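Local coordinates for oxidoreductase, 2OG-Fe oxygenase family protein, putative, expressed (Oryza sativa subsp. japonica, PDB 5XOI) that probably acts as an iron(II)- and 2-oxoglutarate-dependent dioxygenase of the AlkB family, this chain being its 2OG-Fe(II) oxygenase domain, at residues S54-C59 with V127-S132. Numbering follows the deposited sequence.
Sequences SLQMMC and VNFYTS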
ATOM      1  N   SER A  54      10.031   9.461 -10.131  1.00 15.54           N
ATOM      2  CA  SER A  54      10.881   9.369  -8.937  1.00 16.69           C
ATOM      3  C   SER A  54      10.446   8.227  -8.023  1.00 16.76           C
ATOM      4  O   SER A  54      10.362   8.364  -6.798  1.00 15.39           O
ATOM      5  CB  SER A  54      10.902  10.703  -8.193  1.00 15.35           C
ATOM      6  OG  SER A  54      11.456  11.693  -9.064  1.00 18.64           O
ATOM      7  N   LEU A  55      10.204   7.073  -8.639  1.00 14.67           N
ATOM      8  CA  LEU A  55       9.679   5.905  -7.954  1.00 12.64           C
ATOM      9  C   LEU A  55      10.609   4.720  -8.175  1.00 16.86           C
ATOM     10  O   LEU A  55      11.000   4.431  -9.314  1.00 17.63           O
ATOM     11  CB  LEU A  55       8.260   5.574  -8.457  1.00 12.47           C
ATOM     12  CG  LEU A  55       7.676   4.230  -7.999  1.00 14.39           C
ATOM     13  CD1 LEU A  55       7.331   4.278  -6.516  1.00 22.35           C
ATOM     14  CD2 LEU A  55       6.436   3.862  -8.825  1.00 18.47           C
ATOM     15  N   GLN A  56      10.958   4.037  -7.089  1.00 17.58           N
ATOM     16  CA  GLN A  56      11.591   2.726  -7.149  1.00 15.83           C
ATOM     17  C   GLN A  56      10.707   1.722  -6.423  1.00 14.42           C
ATOM     18  O   GLN A  56       9.910   2.090  -5.558  1.00 16.14           O
ATOM     19  CB  GLN A  56      12.986   2.736  -6.513  1.00 18.25           C
ATOM     20  CG  GLN A  56      13.963   3.737  -7.133  1.00 20.75           C
ATOM     21  CD  GLN A  56      15.191   3.925  -6.264  1.00 27.62           C
ATOM     22  OE1 GLN A  56      15.324   4.927  -5.561  1.00 34.48           O
ATOM     23  NE2 GLN A  56      16.084   2.946  -6.290  1.00 29.26           N
ATOM     24  N   MET A  57      10.870   0.442  -6.758  1.00 13.01           N
ATOM     25  CA  MET A  57      10.017  -0.587  -6.182  1.00 13.45           C
ATOM     26  C   MET A  57      10.796  -1.878  -5.988  1.00 12.99           C
ATOM     27  O   MET A  57      11.828  -2.120  -6.619  1.00 14.02           O
ATOM     28  CB  MET A  57       8.779  -0.855  -7.064  1.00 15.69           C
ATOM     29  CG  MET A  57       9.127  -1.382  -8.466  1.00 16.85           C
ATOM     30  SD  MET A  57       7.630  -1.736  -9.412  1.00 18.60           S
ATOM     31  CE  MET A  57       7.123  -3.268  -8.637  1.00 22.61           C
ATOM     32  N   MET A  58      10.271  -2.709  -5.094  1.00 14.33           N
ATOM     33  CA  MET A  58      10.710  -4.084  -4.956  1.00 18.92           C
ATOM     34  C   MET A  58       9.540  -4.861  -4.387  1.00 18.44           C
ATOM     35  O   MET A  58       8.685  -4.300  -3.695  1.00 23.75           O
ATOM     36  CB  MET A  58      11.957  -4.227  -4.068  1.00 23.18           C
ATOM     37  CG  MET A  58      11.750  -3.926  -2.593  1.00 25.45           C
ATOM     38  SD  MET A  58      13.065  -4.617  -1.520  1.00 24.08           S
ATOM     39  CE  MET A  58      12.776  -6.368  -1.683  1.00 29.16           C
ATOM     40  N   CYS A  59       9.479  -6.146  -4.707  1.00 16.47           N
ATOM     41  CA  CYS A  59       8.383  -6.959  -4.211  1.00 14.26           C
ATOM     42  C   CYS A  59       8.878  -7.891  -3.119  1.00 19.62           C
ATOM     43  O   CYS A  59      10.048  -8.285  -3.095  1.00 21.18           O
ATOM     44  CB  CYS A  59       7.731  -7.766  -5.337  1.00 19.21           C
ATOM     45  SG  CYS A  59       6.835  -6.747  -6.544  1.00 23.17           S
ATOM     46  N   VAL A 127       6.593  -2.887  -2.426  1.00 17.99           N
ATOM     47  CA  VAL A 127       7.283  -1.841  -1.679  1.00 15.76           C
ATOM     48  C   VAL A 127       7.668  -0.742  -2.663  1.00 16.78           C
ATOM     49  O   VAL A 127       8.523  -0.950  -3.533  1.00 16.72           O
ATOM     50  CB  VAL A 127       8.517  -2.391  -0.952  1.00 16.88           C
ATOM     51  CG1 VAL A 127       9.116  -1.317  -0.028  1.00 15.85           C
ATOM     52  CG2 VAL A 127       8.144  -3.641  -0.173  1.00 16.83           C
ATOM     53  N   ASN A 128       7.037   0.425  -2.529  1.00 12.35           N
ATOM     54  CA  ASN A 128       7.291   1.590  -3.375  1.00 14.22           C
ATOM     55  C   ASN A 128       8.079   2.616  -2.577  1.00 13.88           C
ATOM     56  O   ASN A 128       7.675   2.975  -1.466  1.00 13.98           O
ATOM     57  CB  ASN A 128       5.980   2.243  -3.834  1.00 13.51           C
ATOM     58  CG  ASN A 128       5.152   1.349  -4.733  1.00 16.50           C
ATOM     59  OD1 ASN A 128       5.558   1.045  -5.859  1.00 18.38           O
ATOM     60  ND2 ASN A 128       3.969   0.933  -4.249  1.00 13.57           N
ATOM     61  N   PHE A 129       9.165   3.131  -3.144  1.00 12.98           N
ATOM     62  CA  PHE A 129       9.841   4.261  -2.526  1.00 12.35           C
ATOM     63  C   PHE A 129       9.787   5.467  -3.461  1.00 13.59           C
ATOM     64  O   PHE A 129      10.208   5.380  -4.621  1.00 18.01           O
ATOM     65  CB  PHE A 129      11.284   3.962  -2.159  1.00 13.87           C
ATOM     66  CG  PHE A 129      11.941   5.135  -1.498  1.00 21.30           C
ATOM     67  CD1 PHE A 129      11.506   5.549  -0.256  1.00 25.18           C
ATOM     68  CD2 PHE A 129      12.912   5.874  -2.153  1.00 28.92           C
ATOM     69  CE1 PHE A 129      12.063   6.645   0.354  1.00 32.71           C
ATOM     70  CE2 PHE A 129      13.473   6.977  -1.540  1.00 33.67           C
ATOM     71  CZ  PHE A 129      13.037   7.360  -0.294  1.00 23.49           C
ATOM     72  N   TYR A 130       9.270   6.580  -2.943  1.00 12.38           N
ATOM     73  CA  TYR A 130       9.153   7.849  -3.648  1.00 15.11           C
ATOM     74  C   TYR A 130      10.140   8.829  -3.039  1.00 15.92           C
ATOM     75  O   TYR A 130      10.135   9.015  -1.821  1.00 14.85           O
ATOM     76  CB  TYR A 130       7.744   8.446  -3.488  1.00 13.94           C
ATOM     77  CG  TYR A 130       6.569   7.593  -3.916  1.00 13.26           C
ATOM     78  CD1 TYR A 130       6.089   6.582  -3.099  1.00 11.99           C
ATOM     79  CD2 TYR A 130       5.926   7.828  -5.126  1.00 14.55           C
ATOM     80  CE1 TYR A 130       4.992   5.808  -3.483  1.00 12.91           C
ATOM     81  CE2 TYR A 130       4.835   7.062  -5.524  1.00 15.49           C
ATOM     82  CZ  TYR A 130       4.371   6.062  -4.698  1.00 15.38           C
ATOM     83  OH  TYR A 130       3.282   5.324  -5.108  1.00 16.47           O
ATOM     84  N   THR A 131      10.962   9.480  -3.861  1.00 14.71           N
ATOM     85  CA  THR A 131      11.669  10.654  -3.360  1.00 15.99           C
ATOM     86  C   THR A 131      10.702  11.842  -3.362  1.00 21.25           C
ATOM     87  O   THR A 131       9.501  11.696  -3.616  1.00 15.13           O
ATOM     88  CB  THR A 131      12.937  10.918  -4.165  1.00 23.55           C
ATOM     89  OG1 THR A 131      12.623  11.000  -5.556  1.00 22.61           O
ATOM     90  CG2 THR A 131      13.924   9.782  -3.951  1.00 26.68           C
ATOM     91  N   SER A 132      11.199  13.046  -3.054  1.00 25.37           N
ATOM     92  CA  SER A 132      10.284  14.162  -2.816  1.00 20.11           C
ATOM     93  C   SER A 132       9.486  14.534  -4.063  1.00 13.95           C
ATOM     94  O   SER A 132       8.373  15.059  -3.950  1.00 18.95           O
ATOM     95  CB  SER A 132      11.043  15.386  -2.317  1.00 19.49           C
ATOM     96  OG  SER A 132      12.042  15.042  -1.373  1.00 22.14           O
TER
HETATM   97  O   HOH W   1      12.773   6.568  -5.597  1.00 23.95           O
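Backbone hydrogen bonds join Q56 to F129 and M58 to V127 reciprocally, making strands 55-59 and 127-131 antiparallel neighbours. Q56 N reaches F129 O at 2.9 Å and F129 N returns to Q56 O at 2.7 Å, both nearly straight; the T131 N to S54 O bond, 3.2 Å, is longer. In the intervening non-hydrogen-bonded pairs, L55-Y130 and M57-N128, CA-H...O contacts fill in, the shortest from M57 CA to V127 O at 3.1 Å.

Among apolar contacts, the L55 chain starts out opposite the backbone N (chi1 170°), which carries CD1 over the middle of the Y130 ring, 3.9 Å from the centroid, a CH-pi contact; CD1 also meets N128 CB at 3.6 Å. On the opposite face M58 CG lies alongside V127 CB, 3.9 Å away, while a water bridges Q56 OE1 and F129 O.

N128 and Y130, sharing a face with L55 and M57, belong to the 2-oxoglutarate site: N128 OD1 accepts from R48, which M57 also touches, while Y130 packs on R223 and its OH hydrogen-bonds a succinate there, probably from the crystallisation liquor. Replacing Y130 by an alanine is likely to leave the L55 methyl without its aromatic floor and the succinate without its hydroxyl partner. Strand 55-59 edges the major sheet of the double-stranded beta-helix, 124-131 lying between it and 223-229, and V201 and I204 of strand 198-205 touch Y130 from the other sheet.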